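Local structure of thermosome subunit (Methanococcoides burtonii, 3AQ1) at residues 249-252 / 253-257. The protein probably binds and hydrolyses ATP to assist the folding of other proteins, as a group II chaperonin of the TCP-1 family. Sequence-based numbering, arbitrary orientation.
Sequences DDMA and QYYIE
M251 and Y255, one helical turn apart, bring a thioether chain against an aromatic ring at the start of helix 250-258, which connects strands 241-244 and 262-264 in a beta-alpha-beta unit. The apolar touch runs from M251 CG to Y255 CE2, 3.9 Å apart. M251 turns its CG away from its own amide nitrogen (chi1 -162°) and bends at the next two torsions. SD then stands 5.4 Å from the centroid of the Y255 ring and 35° off the ring normal, an oblique Met-aromatic contact. The phenol reaches beyond this pair: Y255 OH is hydrogen-bonded to R228 NE of helix 226-235, and the side chain also touches A231 there.

Backbone bonds follow the first turn. Q253 N donates to D249 O at 2.9 Å, Y254 N to D250 O at 3.1 Å, and Y255 N to M251 O at 3.2 Å. Q253 CB and CG sit beside the carbonyl oxygens of D249 and D250.

D249 is the N-cap. Its OD1 accepts from A252 N at 3.2 Å through the anti lone pair, and more weakly from M251 N.

Through these two bonds the opening amides of the helix are met by a carboxylate, whose negative charge would probably interact favourably with the positive end of the helix dipole, while Y255, one turn on, ties the helix to helix 226-235.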
ATOM      1  N   ASP A 249      19.409 -23.555  23.444  1.00 46.38           N
ATOM      2  CA  ASP A 249      20.221 -23.978  24.573  1.00 46.14           C
ATOM      3  C   ASP A 249      21.714 -23.705  24.365  1.00 54.87           C
ATOM      4  O   ASP A 249      22.224 -23.759  23.244  1.00 63.52           O
ATOM      5  CB  ASP A 249      20.001 -25.468  24.841  1.00 54.93           C
ATOM      6  CG  ASP A 249      20.870 -25.983  25.971  1.00 67.86           C
ATOM      7  OD1 ASP A 249      22.012 -26.381  25.680  1.00 66.51           O
ATOM      8  OD2 ASP A 249      20.427 -25.972  27.145  1.00 71.33           O
ATOM      9  N   ASP A 250      22.417 -23.430  25.454  1.00 55.64           N
ATOM     10  CA  ASP A 250      23.829 -23.074  25.386  1.00 56.77           C
ATOM     11  C   ASP A 250      24.711 -24.167  24.800  1.00 60.44           C
ATOM     12  O   ASP A 250      25.582 -23.906  23.962  1.00 57.15           O
ATOM     13  CB  ASP A 250      24.327 -22.725  26.775  1.00 57.13           C
ATOM     14  CG  ASP A 250      23.795 -21.418  27.248  1.00 65.28           C
ATOM     15  OD1 ASP A 250      23.228 -21.376  28.364  1.00 71.56           O
ATOM     16  OD2 ASP A 250      23.939 -20.445  26.481  1.00 61.90           O
ATOM     17  N   MET A 251      24.497 -25.390  25.274  1.00 56.30           N
ATOM     18  CA  MET A 251      25.280 -26.526  24.831  1.00 49.01           C
ATOM     19  C   MET A 251      24.992 -26.826  23.357  1.00 49.72           C
ATOM     20  O   MET A 251      25.904 -27.057  22.573  1.00 53.98           O
ATOM     21  CB  MET A 251      24.994 -27.735  25.711  1.00 52.06           C
ATOM     22  CG  MET A 251      26.044 -28.814  25.601  1.00 73.48           C
ATOM     23  SD  MET A 251      27.590 -28.426  26.438  1.00 93.98           S
ATOM     24  CE  MET A 251      26.984 -28.116  28.095  1.00143.36           C
ATOM     25  N   ALA A 252      23.721 -26.791  22.975  1.00 41.62           N
ATOM     26  CA  ALA A 252      23.368 -26.885  21.570  1.00 40.58           C
ATOM     27  C   ALA A 252      24.020 -25.773  20.735  1.00 54.99           C
ATOM     28  O   ALA A 252      24.310 -25.960  19.554  1.00 56.74           O
ATOM     29  CB  ALA A 252      21.869 -26.879  21.398  1.00 38.60           C
ATOM     30  N   GLN A 253      24.249 -24.610  21.332  1.00 54.73           N
ATOM     31  CA  GLN A 253      24.916 -23.558  20.592  1.00 48.30           C
ATOM     32  C   GLN A 253      26.376 -23.905  20.374  1.00 48.40           C
ATOM     33  O   GLN A 253      26.959 -23.548  19.358  1.00 51.76           O
ATOM     34  CB  GLN A 253      24.811 -22.233  21.312  1.00 57.00           C
ATOM     35  CG  GLN A 253      23.475 -21.556  21.179  1.00 61.34           C
ATOM     36  CD  GLN A 253      23.514 -20.171  21.758  1.00 54.39           C
ATOM     37  OE1 GLN A 253      22.568 -19.719  22.385  1.00 64.69           O
ATOM     38  NE2 GLN A 253      24.630 -19.496  21.565  1.00 43.51           N
ATOM     39  N   TYR A 254      26.963 -24.613  21.329  1.00 44.22           N
ATOM     40  CA  TYR A 254      28.366 -25.008  21.226  1.00 47.50           C
ATOM     41  C   TYR A 254      28.618 -25.994  20.069  1.00 53.49           C
ATOM     42  O   TYR A 254      29.546 -25.820  19.282  1.00 50.56           O
ATOM     43  CB  TYR A 254      28.860 -25.583  22.556  1.00 44.81           C
ATOM     44  CG  TYR A 254      30.273 -26.109  22.489  1.00 61.38           C
ATOM     45  CD1 TYR A 254      31.341 -25.244  22.336  1.00 58.46           C
ATOM     46  CD2 TYR A 254      30.537 -27.477  22.564  1.00 62.37           C
ATOM     47  CE1 TYR A 254      32.629 -25.715  22.264  1.00 69.56           C
ATOM     48  CE2 TYR A 254      31.821 -27.957  22.495  1.00 63.76           C
ATOM     49  CZ  TYR A 254      32.871 -27.072  22.344  1.00 74.00           C
ATOM     50  OH  TYR A 254      34.171 -27.527  22.275  1.00 78.52           O
ATOM     51  N   TYR A 255      27.776 -27.017  19.973  1.00 54.75           N
ATOM     52  CA  TYR A 255      27.828 -27.987  18.881  1.00 45.15           C
ATOM     53  C   TYR A 255      27.551 -27.355  17.526  1.00 41.55           C
ATOM     54  O   TYR A 255      28.242 -27.639  16.542  1.00 44.53           O
ATOM     55  CB  TYR A 255      26.835 -29.121  19.140  1.00 41.13           C
ATOM     56  CG  TYR A 255      27.163 -29.893  20.388  1.00 51.98           C
ATOM     57  CD1 TYR A 255      28.478 -30.212  20.702  1.00 59.68           C
ATOM     58  CD2 TYR A 255      26.166 -30.311  21.251  1.00 60.39           C
ATOM     59  CE1 TYR A 255      28.793 -30.916  21.848  1.00 61.34           C
ATOM     60  CE2 TYR A 255      26.470 -31.021  22.400  1.00 64.39           C
ATOM     61  CZ  TYR A 255      27.781 -31.317  22.692  1.00 66.55           C
ATOM     62  OH  TYR A 255      28.077 -32.018  23.834  1.00 79.38           O
ATOM     63  N   ILE A 256      26.528 -26.506  17.483  1.00 44.16           N
ATOM     64  CA  ILE A 256      26.153 -25.815  16.262  1.00 46.71           C
ATOM     65  C   ILE A 256      27.303 -24.917  15.856  1.00 48.90           C
ATOM     66  O   ILE A 256      27.704 -24.866  14.693  1.00 51.35           O
ATOM     67  CB  ILE A 256      24.865 -24.990  16.461  1.00 50.36           C
ATOM     68  CG1 ILE A 256      23.703 -25.920  16.798  1.00 50.80           C
ATOM     69  CG2 ILE A 256      24.534 -24.196  15.212  1.00 42.50           C
ATOM     70  CD1 ILE A 256      22.418 -25.203  17.028  1.00 45.42           C
ATOM     71  N   GLU A 257      27.846 -24.224  16.844  1.00 50.67           N
ATOM     72  CA  GLU A 257      28.981 -23.348  16.633  1.00 55.78           C
ATOM     73  C   GLU A 257      30.186 -24.122  16.108  1.00 59.71           C
ATOM     74  O   GLU A 257      30.845 -23.698  15.148  1.00 53.43           O
ATOM     75  CB  GLU A 257      29.333 -22.651  17.941  1.00 55.73           C
ATOM     76  CG  GLU A 257      30.523 -21.770  17.838  1.00 56.92           C
ATOM     77  CD  GLU A 257      31.786 -22.481  18.194  1.00 56.82           C
ATOM     78  OE1 GLU A 257      31.876 -22.993  19.329  1.00 55.75           O
ATOM     79  OE2 GLU A 257      32.692 -22.516  17.339  1.00 69.26           O
TER